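Local coordinates for protein telomeric DNA-binding factor trf1 (PDB 6K5S) that probably binds telomeric DNA as a dimer, its helical domain being the part that pairs the two subunits, at residues 51-56 / 86-91; 66-71 / 77-82; 191-196 / 204-209. One frame throughout, in Å; residues are numbered along the deposited sequence.

Interaction 1: residues 51-56 / 86-91; sequences NMFRMV and NLAIFL
Phe53 meets Ala88 and Ile89 without any hydrogen bond passing between them; of the bonds within the two segments, the shortest are Phe90 N to Asn86 O and Val56 N to Met52 O, both 2.9 Å and each inside its own helix. The backbones stay well apart, CA of Phe53 lying 9.2 Å from CA of Ile89, and the aromatic ring bridges that distance. Its CG is anti to the backbone N (chi1 -173°), which carries the ring across to Ile89. There CE2 and CZ both come against CG1 of Ile89, CE2 at 3.7 Å. This methylene sits at the ring edge, near the plane, and the two side chains cross at about a right angle. CB of Ala88 approaches CZ obliquely at 4.3 Å. This is helix-helix packing in the all-helical, dimeric domain of the TRF family, joining helix 41-60 to helix 76-94. Ser17 and Ile20 of helix 10-24 also touch Phe53, while Phe65 and Ile100 add to the surroundings of Ile89. Elsewhere on helix 41-60, Met52, Met55 and Val56 pack on the second subunit, where Met55 meets Met55 of that other chain.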
ATOM      1  N   ASN A  51      -7.150   6.014   0.079  1.00 10.23           N
ATOM      2  CA  ASN A  51      -6.584   6.210   1.413  1.00 11.94           C
ATOM      3  C   ASN A  51      -5.195   5.597   1.520  1.00 14.48           C
ATOM      4  O   ASN A  51      -4.297   6.174   2.149  1.00 15.16           O
ATOM      5  CB  ASN A  51      -7.502   5.613   2.478  1.00 17.51           C
ATOM      6  CG  ASN A  51      -8.743   6.459   2.710  1.00 21.25           C
ATOM      7  OD1 ASN A  51      -8.796   7.620   2.304  1.00 21.64           O
ATOM      8  ND2 ASN A  51      -9.742   5.882   3.373  1.00 20.45           N
ATOM      9  N   MET A  52      -4.996   4.420   0.926  1.00  9.59           N
ATOM     10  CA  MET A  52      -3.649   3.857   0.922  1.00 12.30           C
ATOM     11  C   MET A  52      -2.734   4.696   0.042  1.00 10.32           C
ATOM     12  O   MET A  52      -1.570   4.921   0.392  1.00 12.65           O
ATOM     13  CB  MET A  52      -3.665   2.394   0.465  1.00  9.40           C
ATOM     14  CG  MET A  52      -4.075   1.362   1.582  1.00 15.11           C
ATOM     15  SD  MET A  52      -4.208  -0.355   0.959  1.00 13.73           S
ATOM     16  CE  MET A  52      -5.461  -0.097  -0.249  1.00 13.10           C
ATOM     17  N   PHE A  53      -3.257   5.199  -1.079  1.00  9.96           N
ATOM     18  CA  PHE A  53      -2.426   5.973  -1.993  1.00 10.95           C
ATOM     19  C   PHE A  53      -1.954   7.263  -1.333  1.00 11.84           C
ATOM     20  O   PHE A  53      -0.772   7.605  -1.393  1.00 10.84           O
ATOM     21  CB  PHE A  53      -3.171   6.272  -3.287  1.00  8.43           C
ATOM     22  CG  PHE A  53      -2.312   6.926  -4.346  1.00 11.31           C
ATOM     23  CD1 PHE A  53      -1.253   6.231  -4.923  1.00  9.60           C
ATOM     24  CD2 PHE A  53      -2.555   8.225  -4.755  1.00  9.35           C
ATOM     25  CE1 PHE A  53      -0.466   6.828  -5.902  1.00 10.86           C
ATOM     26  CE2 PHE A  53      -1.771   8.828  -5.714  1.00 10.54           C
ATOM     27  CZ  PHE A  53      -0.718   8.120  -6.293  1.00 11.30           C
ATOM     28  N   ARG A  54      -2.861   7.962  -0.650  1.00 11.18           N
ATOM     29  CA  ARG A  54      -2.468   9.154   0.089  1.00 12.98           C
ATOM     30  C   ARG A  54      -1.337   8.868   1.081  1.00 12.72           C
ATOM     31  O   ARG A  54      -0.395   9.661   1.202  1.00 14.92           O
ATOM     32  CB  ARG A  54      -3.685   9.741   0.805  1.00 16.80           C
ATOM     33  CG  ARG A  54      -4.545  10.635  -0.049  1.00 17.68           C
ATOM     34  CD  ARG A  54      -5.823  11.119   0.714  1.00 18.99           C
ATOM     35  NE  ARG A  54      -6.923  11.265  -0.231  1.00 21.55           N
ATOM     36  CZ  ARG A  54      -8.047  10.543  -0.260  1.00 19.65           C
ATOM     37  NH1 ARG A  54      -8.300   9.608   0.655  1.00 21.55           N
ATOM     38  NH2 ARG A  54      -8.940  10.785  -1.209  1.00 20.99           N
ATOM     39  N   MET A  55      -1.403   7.739   1.789  1.00 12.17           N
ATOM     40  CA  MET A  55      -0.343   7.401   2.739  1.00 18.55           C
ATOM     41  C   MET A  55       0.975   7.132   2.026  1.00 17.12           C
ATOM     42  O   MET A  55       2.027   7.606   2.467  1.00 14.93           O
ATOM     43  CB  MET A  55      -0.724   6.175   3.584  1.00 15.25           C
ATOM     44  CG  MET A  55      -1.911   6.347   4.537  1.00 26.38           C
ATOM     45  SD  MET A  55      -1.920   4.919   5.653  1.00 33.83           S
ATOM     46  CE  MET A  55      -0.199   5.053   6.165  1.00 26.25           C
ATOM     47  N   VAL A  56       0.948   6.360   0.931  1.00 14.37           N
ATOM     48  CA  VAL A  56       2.203   6.038   0.251  1.00 11.94           C
ATOM     49  C   VAL A  56       2.770   7.284  -0.424  1.00 14.10           C
ATOM     50  O   VAL A  56       3.982   7.508  -0.399  1.00 12.78           O
ATOM     51  CB  VAL A  56       2.025   4.870  -0.738  1.00 12.88           C
ATOM     52  CG1 VAL A  56       1.228   5.260  -1.921  1.00 14.34           C
ATOM     53  CG2 VAL A  56       3.395   4.350  -1.224  1.00 14.39           C
ATOM     54  N   ASN A  86       2.802   9.980 -10.874  1.00  8.01           N
ATOM     55  CA  ASN A  86       2.468  11.362 -11.183  1.00  8.22           C
ATOM     56  C   ASN A  86       1.240  11.464 -12.081  1.00  9.47           C
ATOM     57  O   ASN A  86       0.406  12.356 -11.886  1.00  6.84           O
ATOM     58  CB  ASN A  86       3.686  12.061 -11.804  1.00  9.02           C
ATOM     59  CG  ASN A  86       4.696  12.503 -10.730  1.00  9.65           C
ATOM     60  OD1 ASN A  86       4.353  12.575  -9.546  1.00  9.40           O
ATOM     61  ND2 ASN A  86       5.932  12.795 -11.136  1.00 11.34           N
ATOM     62  N   LEU A  87       1.091  10.555 -13.053  1.00  5.53           N
ATOM     63  CA  LEU A  87      -0.144  10.512 -13.836  1.00  9.86           C
ATOM     64  C   LEU A  87      -1.356  10.204 -12.968  1.00  8.71           C
ATOM     65  O   LEU A  87      -2.421  10.819 -13.134  1.00  9.19           O
ATOM     66  CB  LEU A  87      -0.033   9.474 -14.959  1.00 10.00           C
ATOM     67  CG  LEU A  87       0.854  10.006 -16.085  1.00 16.51           C
ATOM     68  CD1 LEU A  87       1.541   8.868 -16.816  1.00 18.59           C
ATOM     69  CD2 LEU A  87      -0.004  10.853 -17.017  1.00 21.88           C
ATOM     70  N   ALA A  88      -1.224   9.240 -12.051  1.00  8.81           N
ATOM     71  CA  ALA A  88      -2.353   8.900 -11.193  1.00  8.36           C
ATOM     72  C   ALA A  88      -2.720  10.079 -10.308  1.00 11.90           C
ATOM     73  O   ALA A  88      -3.908  10.369 -10.106  1.00  9.51           O
ATOM     74  CB  ALA A  88      -2.029   7.657 -10.357  1.00  9.48           C
ATOM     75  N   ILE A  89      -1.702  10.779  -9.787  1.00 10.51           N
ATOM     76  CA  ILE A  89      -1.929  11.975  -8.969  1.00 11.03           C
ATOM     77  C   ILE A  89      -2.674  13.036  -9.769  1.00 10.07           C
ATOM     78  O   ILE A  89      -3.606  13.669  -9.268  1.00  9.82           O
ATOM     79  CB  ILE A  89      -0.590  12.525  -8.439  1.00  7.85           C
ATOM     80  CG1 ILE A  89      -0.027  11.622  -7.340  1.00 10.00           C
ATOM     81  CG2 ILE A  89      -0.756  13.956  -7.859  1.00 10.60           C
ATOM     82  CD1 ILE A  89       1.451  11.944  -7.025  1.00 11.44           C
ATOM     83  N   PHE A  90      -2.247  13.272 -11.015  1.00 10.02           N
ATOM     84  CA  PHE A  90      -2.874  14.310 -11.828  1.00 10.09           C
ATOM     85  C   PHE A  90      -4.333  13.972 -12.109  1.00 14.88           C
ATOM     86  O   PHE A  90      -5.217  14.833 -11.974  1.00 13.22           O
ATOM     87  CB  PHE A  90      -2.104  14.484 -13.133  1.00 12.54           C
ATOM     88  CG  PHE A  90      -2.418  15.760 -13.857  1.00 15.54           C
ATOM     89  CD1 PHE A  90      -3.564  15.863 -14.639  1.00 14.52           C
ATOM     90  CD2 PHE A  90      -1.557  16.853 -13.777  1.00 12.46           C
ATOM     91  CE1 PHE A  90      -3.853  17.035 -15.320  1.00 14.64           C
ATOM     92  CE2 PHE A  90      -1.854  18.034 -14.453  1.00 12.11           C
ATOM     93  CZ  PHE A  90      -2.996  18.115 -15.227  1.00 11.25           C
ATOM     94  N   LEU A  91      -4.602  12.713 -12.466  1.00 11.50           N
ATOM     95  CA  LEU A  91      -5.962  12.299 -12.784  1.00 15.97           C
ATOM     96  C   LEU A  91      -6.846  12.320 -11.544  1.00 13.92           C
ATOM     97  O   LEU A  91      -8.019  12.715 -11.618  1.00 15.60           O
ATOM     98  CB  LEU A  91      -5.935  10.912 -13.433  1.00 13.47           C
ATOM     99  CG  LEU A  91      -7.231  10.374 -14.037  1.00 19.99           C
ATOM    100  CD1 LEU A  91      -7.838  11.397 -15.003  1.00 21.51           C
ATOM    101  CD2 LEU A  91      -6.956   9.059 -14.737  1.00 23.15           C
TER

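Interaction 2: residues 66-71 / 77-82; sequences IYSSAI and SQRSTT
Ile66, Ser68, Arg79 and Thr82 join the loop that follows helix 41-60 to the early turns of helix 76-94, a loop-on-helix contact within the helical TRF domain. Thr82 carries most of it. Its OG1 lies between the backbone N and the carbonyl carbon (chi1 57°), where it bends back along its own helix. From there OG1 donates to Arg79 O at 3.1 Å. The same rotation puts CG2 beside the backbone N, where it meets CG2 of Ile66 at 3.8 Å, the two side chains crossing obliquely. CB of Ser68 then packs against OG1 of Thr82 at 3.5 Å, without a hydrogen bond across. With an alanine here in place of Thr82, Ile66 CG2 would probably lose its methyl partner and a gap open beside Ser68 CB, the bond to Arg79 O being lost as well. Leu13 of helix 10-24 also touches Ile66. Farther out, CG of Arg79 lies 3.9 Å from OG of Ser68, and a bend at chi3 (39°) leaves NH2 within reach of a bridging water. That water links the two side chains: it lies in plane at the guanidinium edge, accepts from NH2 of Arg79 at 2.7 Å and is hydrogen-bonded to OG of Ser68 at 3.0 Å.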
ATOM      1  N   ILE A  66       5.706  13.874  -7.394  1.00 10.69           N
ATOM      2  CA  ILE A  66       6.919  13.158  -7.003  1.00  9.97           C
ATOM      3  C   ILE A  66       8.021  13.474  -7.993  1.00 17.09           C
ATOM      4  O   ILE A  66       7.859  13.265  -9.208  1.00 14.95           O
ATOM      5  CB  ILE A  66       6.680  11.647  -6.951  1.00 11.56           C
ATOM      6  CG1 ILE A  66       5.502  11.340  -6.044  1.00  8.34           C
ATOM      7  CG2 ILE A  66       7.962  10.899  -6.475  1.00 10.98           C
ATOM      8  CD1 ILE A  66       5.180   9.886  -6.015  1.00  8.89           C
ATOM      9  N   TYR A  67       9.157  13.932  -7.474  1.00 13.65           N
ATOM     10  CA  TYR A  67      10.285  14.339  -8.302  1.00 17.27           C
ATOM     11  C   TYR A  67      11.395  13.322  -8.059  1.00 18.38           C
ATOM     12  O   TYR A  67      12.069  13.370  -7.027  1.00 19.55           O
ATOM     13  CB  TYR A  67      10.683  15.766  -7.964  1.00 16.48           C
ATOM     14  CG  TYR A  67       9.521  16.737  -8.070  1.00 18.75           C
ATOM     15  CD1 TYR A  67       8.957  17.036  -9.298  1.00 17.82           C
ATOM     16  CD2 TYR A  67       8.983  17.342  -6.938  1.00 18.94           C
ATOM     17  CE1 TYR A  67       7.887  17.916  -9.404  1.00 15.54           C
ATOM     18  CE2 TYR A  67       7.915  18.230  -7.029  1.00 18.68           C
ATOM     19  CZ  TYR A  67       7.374  18.519  -8.266  1.00 19.23           C
ATOM     20  OH  TYR A  67       6.313  19.412  -8.363  1.00 20.50           O
ATOM     21  N   SER A  68      11.543  12.370  -8.985  1.00 20.56           N
ATOM     22  CA  SER A  68      12.365  11.198  -8.695  1.00 21.92           C
ATOM     23  C   SER A  68      13.807  11.601  -8.430  1.00 22.29           C
ATOM     24  O   SER A  68      14.444  11.076  -7.513  1.00 24.82           O
ATOM     25  CB  SER A  68      12.272  10.164  -9.830  1.00 19.44           C
ATOM     26  OG  SER A  68      12.552  10.706 -11.120  1.00 24.16           O
ATOM     27  N   SER A  69      14.325  12.557  -9.201  1.00 21.47           N
ATOM     28  CA  SER A  69      15.690  13.015  -8.976  1.00 27.35           C
ATOM     29  C   SER A  69      15.846  13.622  -7.582  1.00 26.17           C
ATOM     30  O   SER A  69      16.851  13.371  -6.896  1.00 25.10           O
ATOM     31  CB  SER A  69      16.085  14.017 -10.062  1.00 28.92           C
ATOM     32  OG  SER A  69      15.219  15.138 -10.049  1.00 33.56           O
ATOM     33  N   ALA A  70      14.839  14.377  -7.122  1.00 18.18           N
ATOM     34  CA  ALA A  70      14.947  15.066  -5.837  1.00 19.96           C
ATOM     35  C   ALA A  70      14.988  14.101  -4.666  1.00 23.47           C
ATOM     36  O   ALA A  70      15.524  14.446  -3.608  1.00 24.84           O
ATOM     37  CB  ALA A  70      13.783  16.040  -5.637  1.00 17.75           C
ATOM     38  N   ILE A  71      14.415  12.907  -4.814  1.00 17.68           N
ATOM     39  CA  ILE A  71      14.395  11.917  -3.748  1.00 21.68           C
ATOM     40  C   ILE A  71      15.310  10.727  -4.048  1.00 22.94           C
ATOM     41  O   ILE A  71      15.198   9.684  -3.392  1.00 24.00           O
ATOM     42  CB  ILE A  71      12.963  11.444  -3.458  1.00 21.52           C
ATOM     43  CG1 ILE A  71      12.297  10.969  -4.753  1.00 21.90           C
ATOM     44  CG2 ILE A  71      12.127  12.563  -2.872  1.00 22.37           C
ATOM     45  CD1 ILE A  71      10.930  10.356  -4.515  1.00 18.74           C
ATOM     46  N   SER A  77      13.166   1.091 -13.123  1.00 19.44           N
ATOM     47  CA  SER A  77      11.850   0.716 -12.616  1.00 21.89           C
ATOM     48  C   SER A  77      11.332   1.738 -11.610  1.00 17.07           C
ATOM     49  O   SER A  77      10.134   2.042 -11.596  1.00 16.09           O
ATOM     50  CB  SER A  77      11.910  -0.678 -11.993  1.00 20.68           C
ATOM     51  OG  SER A  77      12.670  -0.631 -10.804  1.00 24.93           O
ATOM     52  N   GLN A  78      12.225   2.291 -10.774  1.00 15.58           N
ATOM     53  CA  GLN A  78      11.830   3.349  -9.852  1.00 14.79           C
ATOM     54  C   GLN A  78      11.312   4.572 -10.591  1.00 16.11           C
ATOM     55  O   GLN A  78      10.291   5.155 -10.207  1.00 11.64           O
ATOM     56  CB  GLN A  78      13.002   3.751  -8.966  1.00 18.22           C
ATOM     57  CG  GLN A  78      13.405   2.705  -7.972  1.00 16.42           C
ATOM     58  CD  GLN A  78      14.751   2.981  -7.341  1.00 21.31           C
ATOM     59  OE1 GLN A  78      15.480   3.907  -7.744  1.00 21.85           O
ATOM     60  NE2 GLN A  78      15.113   2.151  -6.368  1.00 16.88           N
ATOM     61  N   ARG A  79      12.012   4.986 -11.647  1.00 16.34           N
ATOM     62  CA  ARG A  79      11.601   6.180 -12.370  1.00 18.84           C
ATOM     63  C   ARG A  79      10.342   5.925 -13.183  1.00 17.97           C
ATOM     64  O   ARG A  79       9.464   6.794 -13.261  1.00 17.56           O
ATOM     65  CB  ARG A  79      12.751   6.675 -13.241  1.00 19.42           C
ATOM     66  CG  ARG A  79      13.852   7.285 -12.385  1.00 22.26           C
ATOM     67  CD  ARG A  79      15.170   7.309 -13.084  1.00 24.86           C
ATOM     68  NE  ARG A  79      14.981   7.636 -14.486  1.00 28.13           N
ATOM     69  CZ  ARG A  79      14.932   8.877 -14.944  1.00 31.15           C
ATOM     70  NH1 ARG A  79      14.753   9.090 -16.244  1.00 32.86           N
ATOM     71  NH2 ARG A  79      15.073   9.898 -14.095  1.00 30.55           N
ATOM     72  N   SER A  80      10.206   4.729 -13.756  1.00 16.79           N
ATOM     73  CA  SER A  80       8.970   4.401 -14.467  1.00 16.54           C
ATOM     74  C   SER A  80       7.779   4.406 -13.517  1.00 13.48           C
ATOM     75  O   SER A  80       6.675   4.844 -13.879  1.00 12.48           O
ATOM     76  CB  SER A  80       9.117   3.042 -15.143  1.00 17.47           C
ATOM     77  OG  SER A  80       7.886   2.596 -15.665  1.00 20.65           O
ATOM     78  N   THR A  81       7.993   3.940 -12.286  1.00 12.82           N
ATOM     79  CA  THR A  81       6.924   3.930 -11.290  1.00 13.64           C
ATOM     80  C   THR A  81       6.570   5.337 -10.833  1.00 10.59           C
ATOM     81  O   THR A  81       5.393   5.645 -10.630  1.00  8.36           O
ATOM     82  CB  THR A  81       7.322   3.079 -10.082  1.00 11.09           C
ATOM     83  OG1 THR A  81       7.510   1.734 -10.512  1.00 11.83           O
ATOM     84  CG2 THR A  81       6.251   3.089  -9.039  1.00  9.23           C
ATOM     85  N   THR A  82       7.564   6.207 -10.623  1.00 11.79           N
ATOM     86  CA  THR A  82       7.180   7.546 -10.198  1.00 11.01           C
ATOM     87  C   THR A  82       6.474   8.287 -11.324  1.00 11.86           C
ATOM     88  O   THR A  82       5.577   9.100 -11.060  1.00  9.52           O
ATOM     89  CB  THR A  82       8.377   8.357  -9.681  1.00 15.27           C
ATOM     90  OG1 THR A  82       9.391   8.441 -10.683  1.00 13.50           O
ATOM     91  CG2 THR A  82       8.932   7.728  -8.425  1.00 12.64           C
TER
HETATM   92  O   HOH W   1      15.464  10.087 -11.388  1.00 26.05           O

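Interaction 3: residues 191-196 / 204-209; sequences ERLANF and EVYPWG
Backbone to backbone, the end of helix 177-195 stands well off from the turn between helices 202-205 and 208-222, CA of Leu193 being 10.3 Å from CA of Tyr206, the residue at which the chain leaves helical geometry, with Pro207 at the N-cap position of the next helix. Side chains span the interval. Tyr206 has CG anti to its carbonyl carbon (chi1 -60°), which lets OH reach the aliphatic part of Arg192. CD of the arginine lies only 3.1 Å from OH of Tyr206, at the ring edge and near its plane. This is a tight packing contact and not a hydrogen bond; the guanidinium plane is turned 65° from the ring. CD2 of Leu193 comes obliquely to CE2 of the tyrosine at 3.8 Å. Val205 divides its methyls: CG1 lies over one face of the Tyr206 ring, offset toward the rim, while CG2 meets CZ of Phe196 obliquely at 3.6 Å, the two side chains arriving from opposite directions. At this surface of the TRF domain, Leu193 continues inward to Leu151 of helix 147-154 and Tyr136 of helix 122-141, and Thr133 of helix 122-141 touches both Leu193 and Tyr206.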
ATOM      1  N   GLU A 191      -5.737  35.486 -26.117  1.00 22.91           N
ATOM      2  CA  GLU A 191      -6.474  36.627 -26.644  1.00 26.74           C
ATOM      3  C   GLU A 191      -7.974  36.365 -26.623  1.00 22.51           C
ATOM      4  O   GLU A 191      -8.755  37.212 -26.174  1.00 24.83           O
ATOM      5  CB  GLU A 191      -5.994  36.941 -28.064  1.00 32.07           C
ATOM      6  CG  GLU A 191      -6.976  37.776 -28.897  1.00 42.36           C
ATOM      7  CD  GLU A 191      -6.282  38.548 -30.012  1.00 46.05           C
ATOM      8  OE1 GLU A 191      -5.150  38.159 -30.380  1.00 49.92           O
ATOM      9  OE2 GLU A 191      -6.863  39.539 -30.514  1.00 52.25           O
ATOM     10  N   ARG A 192      -8.405  35.195 -27.109  1.00 22.83           N
ATOM     11  CA  ARG A 192      -9.828  34.872 -27.059  1.00 25.38           C
ATOM     12  C   ARG A 192     -10.354  34.940 -25.632  1.00 24.66           C
ATOM     13  O   ARG A 192     -11.460  35.442 -25.387  1.00 21.57           O
ATOM     14  CB  ARG A 192     -10.089  33.491 -27.661  1.00 28.47           C
ATOM     15  CG  ARG A 192     -11.452  32.929 -27.282  1.00 31.60           C
ATOM     16  CD  ARG A 192     -11.965  31.917 -28.280  1.00 38.09           C
ATOM     17  NE  ARG A 192     -12.634  32.571 -29.396  1.00 46.04           N
ATOM     18  CZ  ARG A 192     -12.040  32.827 -30.553  1.00 46.41           C
ATOM     19  NH1 ARG A 192     -12.708  33.427 -31.524  1.00 46.74           N
ATOM     20  NH2 ARG A 192     -10.769  32.479 -30.729  1.00 48.47           N
ATOM     21  N   LEU A 193      -9.562  34.465 -24.669  1.00 18.72           N
ATOM     22  CA  LEU A 193     -10.025  34.464 -23.290  1.00 21.16           C
ATOM     23  C   LEU A 193     -10.113  35.883 -22.742  1.00 20.88           C
ATOM     24  O   LEU A 193     -11.066  36.219 -22.027  1.00 21.19           O
ATOM     25  CB  LEU A 193      -9.099  33.596 -22.427  1.00 17.47           C
ATOM     26  CG  LEU A 193      -9.258  32.083 -22.626  1.00 17.67           C
ATOM     27  CD1 LEU A 193      -8.207  31.343 -21.828  1.00 14.43           C
ATOM     28  CD2 LEU A 193     -10.648  31.569 -22.272  1.00 15.01           C
ATOM     29  N   ALA A 194      -9.133  36.734 -23.071  1.00 18.65           N
ATOM     30  CA  ALA A 194      -9.114  38.075 -22.497  1.00 20.48           C
ATOM     31  C   ALA A 194     -10.246  38.928 -23.064  1.00 24.37           C
ATOM     32  O   ALA A 194     -10.889  39.684 -22.328  1.00 26.07           O
ATOM     33  CB  ALA A 194      -7.760  38.737 -22.745  1.00 21.23           C
ATOM     34  N   ASN A 195     -10.518  38.794 -24.354  1.00 22.79           N
ATOM     35  CA  ASN A 195     -11.525  39.584 -25.058  1.00 29.13           C
ATOM     36  C   ASN A 195     -12.923  38.977 -25.030  1.00 28.17           C
ATOM     37  O   ASN A 195     -13.846  39.577 -25.594  1.00 25.97           O
ATOM     38  CB  ASN A 195     -11.108  39.780 -26.515  1.00 28.13           C
ATOM     39  CG  ASN A 195      -9.786  40.495 -26.645  1.00 30.39           C
ATOM     40  OD1 ASN A 195      -8.929  40.106 -27.439  1.00 34.50           O
ATOM     41  ND2 ASN A 195      -9.611  41.543 -25.857  1.00 31.40           N
ATOM     42  N   PHE A 196     -13.113  37.814 -24.406  1.00 24.43           N
ATOM     43  CA  PHE A 196     -14.438  37.209 -24.389  1.00 25.71           C
ATOM     44  C   PHE A 196     -15.376  37.970 -23.466  1.00 23.98           C
ATOM     45  O   PHE A 196     -14.977  38.490 -22.424  1.00 26.22           O
ATOM     46  CB  PHE A 196     -14.396  35.751 -23.937  1.00 22.95           C
ATOM     47  CG  PHE A 196     -15.708  35.033 -24.137  1.00 24.27           C
ATOM     48  CD1 PHE A 196     -15.995  34.427 -25.347  1.00 25.35           C
ATOM     49  CD2 PHE A 196     -16.661  34.999 -23.131  1.00 22.63           C
ATOM     50  CE1 PHE A 196     -17.195  33.772 -25.545  1.00 26.77           C
ATOM     51  CE2 PHE A 196     -17.862  34.349 -23.325  1.00 27.23           C
ATOM     52  CZ  PHE A 196     -18.131  33.735 -24.532  1.00 23.73           C
ATOM     53  N   GLU A 204     -19.420  27.714 -19.964  1.00 26.79           N
ATOM     54  CA  GLU A 204     -20.291  27.062 -20.931  1.00 28.78           C
ATOM     55  C   GLU A 204     -19.562  26.875 -22.253  1.00 25.54           C
ATOM     56  O   GLU A 204     -19.723  25.850 -22.921  1.00 29.91           O
ATOM     57  CB  GLU A 204     -21.579  27.867 -21.110  1.00 29.54           C
ATOM     58  CG  GLU A 204     -22.424  27.946 -19.840  1.00 31.55           C
ATOM     59  CD  GLU A 204     -23.825  28.476 -20.097  1.00 34.56           C
ATOM     60  OE1 GLU A 204     -24.364  29.214 -19.237  1.00 33.25           O
ATOM     61  OE2 GLU A 204     -24.384  28.165 -21.170  1.00 41.27           O
ATOM     62  N   VAL A 205     -18.714  27.840 -22.614  1.00 23.21           N
ATOM     63  CA  VAL A 205     -17.940  27.777 -23.851  1.00 22.34           C
ATOM     64  C   VAL A 205     -16.847  26.709 -23.773  1.00 27.03           C
ATOM     65  O   VAL A 205     -16.561  26.012 -24.756  1.00 21.95           O
ATOM     66  CB  VAL A 205     -17.347  29.170 -24.132  1.00 23.29           C
ATOM     67  CG1 VAL A 205     -16.250  29.072 -25.107  1.00 26.45           C
ATOM     68  CG2 VAL A 205     -18.424  30.123 -24.621  1.00 29.26           C
ATOM     69  N   TYR A 206     -16.182  26.591 -22.625  1.00 23.50           N
ATOM     70  CA  TYR A 206     -15.165  25.566 -22.405  1.00 20.46           C
ATOM     71  C   TYR A 206     -15.626  24.742 -21.209  1.00 19.64           C
ATOM     72  O   TYR A 206     -15.112  24.911 -20.089  1.00 19.15           O
ATOM     73  CB  TYR A 206     -13.786  26.188 -22.184  1.00 16.50           C
ATOM     74  CG  TYR A 206     -13.295  27.036 -23.344  1.00 18.00           C
ATOM     75  CD1 TYR A 206     -12.766  26.455 -24.490  1.00 17.86           C
ATOM     76  CD2 TYR A 206     -13.348  28.419 -23.276  1.00 17.00           C
ATOM     77  CE1 TYR A 206     -12.304  27.237 -25.541  1.00 19.58           C
ATOM     78  CE2 TYR A 206     -12.897  29.207 -24.314  1.00 21.92           C
ATOM     79  CZ  TYR A 206     -12.384  28.616 -25.447  1.00 24.05           C
ATOM     80  OH  TYR A 206     -11.942  29.429 -26.469  1.00 24.75           O
ATOM     81  N   PRO A 207     -16.613  23.859 -21.404  1.00 22.26           N
ATOM     82  CA  PRO A 207     -17.187  23.126 -20.272  1.00 19.07           C
ATOM     83  C   PRO A 207     -16.174  22.191 -19.627  1.00 18.61           C
ATOM     84  O   PRO A 207     -15.312  21.608 -20.290  1.00 19.08           O
ATOM     85  CB  PRO A 207     -18.344  22.339 -20.907  1.00 23.19           C
ATOM     86  CG  PRO A 207     -17.920  22.137 -22.329  1.00 23.40           C
ATOM     87  CD  PRO A 207     -17.182  23.417 -22.693  1.00 21.76           C
ATOM     88  N   TRP A 208     -16.291  22.064 -18.304  1.00 21.17           N
ATOM     89  CA  TRP A 208     -15.396  21.185 -17.559  1.00 21.28           C
ATOM     90  C   TRP A 208     -15.519  19.743 -18.036  1.00 21.47           C
ATOM     91  O   TRP A 208     -14.511  19.073 -18.300  1.00 22.07           O
ATOM     92  CB  TRP A 208     -15.703  21.294 -16.071  1.00 21.02           C
ATOM     93  CG  TRP A 208     -14.907  20.383 -15.200  1.00 18.76           C
ATOM     94  CD1 TRP A 208     -15.373  19.328 -14.480  1.00 21.61           C
ATOM     95  CD2 TRP A 208     -13.504  20.468 -14.931  1.00 19.55           C
ATOM     96  NE1 TRP A 208     -14.341  18.742 -13.772  1.00 25.03           N
ATOM     97  CE2 TRP A 208     -13.184  19.429 -14.033  1.00 20.93           C
ATOM     98  CE3 TRP A 208     -12.487  21.315 -15.375  1.00 14.99           C
ATOM     99  CZ2 TRP A 208     -11.887  19.219 -13.565  1.00 19.03           C
ATOM    100  CZ3 TRP A 208     -11.204  21.125 -14.900  1.00 14.12           C
ATOM    101  CH2 TRP A 208     -10.909  20.075 -14.014  1.00 17.04           C
ATOM    102  N   GLY A 209     -16.753  19.261 -18.180  1.00 22.98           N
ATOM    103  CA  GLY A 209     -16.960  17.887 -18.614  1.00 22.99           C
ATOM    104  C   GLY A 209     -16.201  17.550 -19.878  1.00 22.00           C
ATOM    105  O   GLY A 209     -15.629  16.465 -20.002  1.00 22.23           O
TER

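Overall arrangement
Interactions 1 and 2 share helix 76-94 and touch directly: Ile66 O takes a probable hydrogen bond from Asn86 ND2, and Ile66 also packs on Ile89. Within the chain segment that interaction 1 closes, interaction 2 ties the connecting loop to the start of the same helix. Interaction 3 is separate, on the opposite side of the chain's centre, about 30 Å from interaction 1 between centres and about 35 Å from interaction 2. Chemistry follows depth. The buried 51-56/86-91 contact is wholly apolar; the half-buried 66-71/77-82 contact mixes methyl packing with a water bridge at its rim; the surface contact 191-196/204-209 combines aromatic and aliphatic packing with an arginine chain.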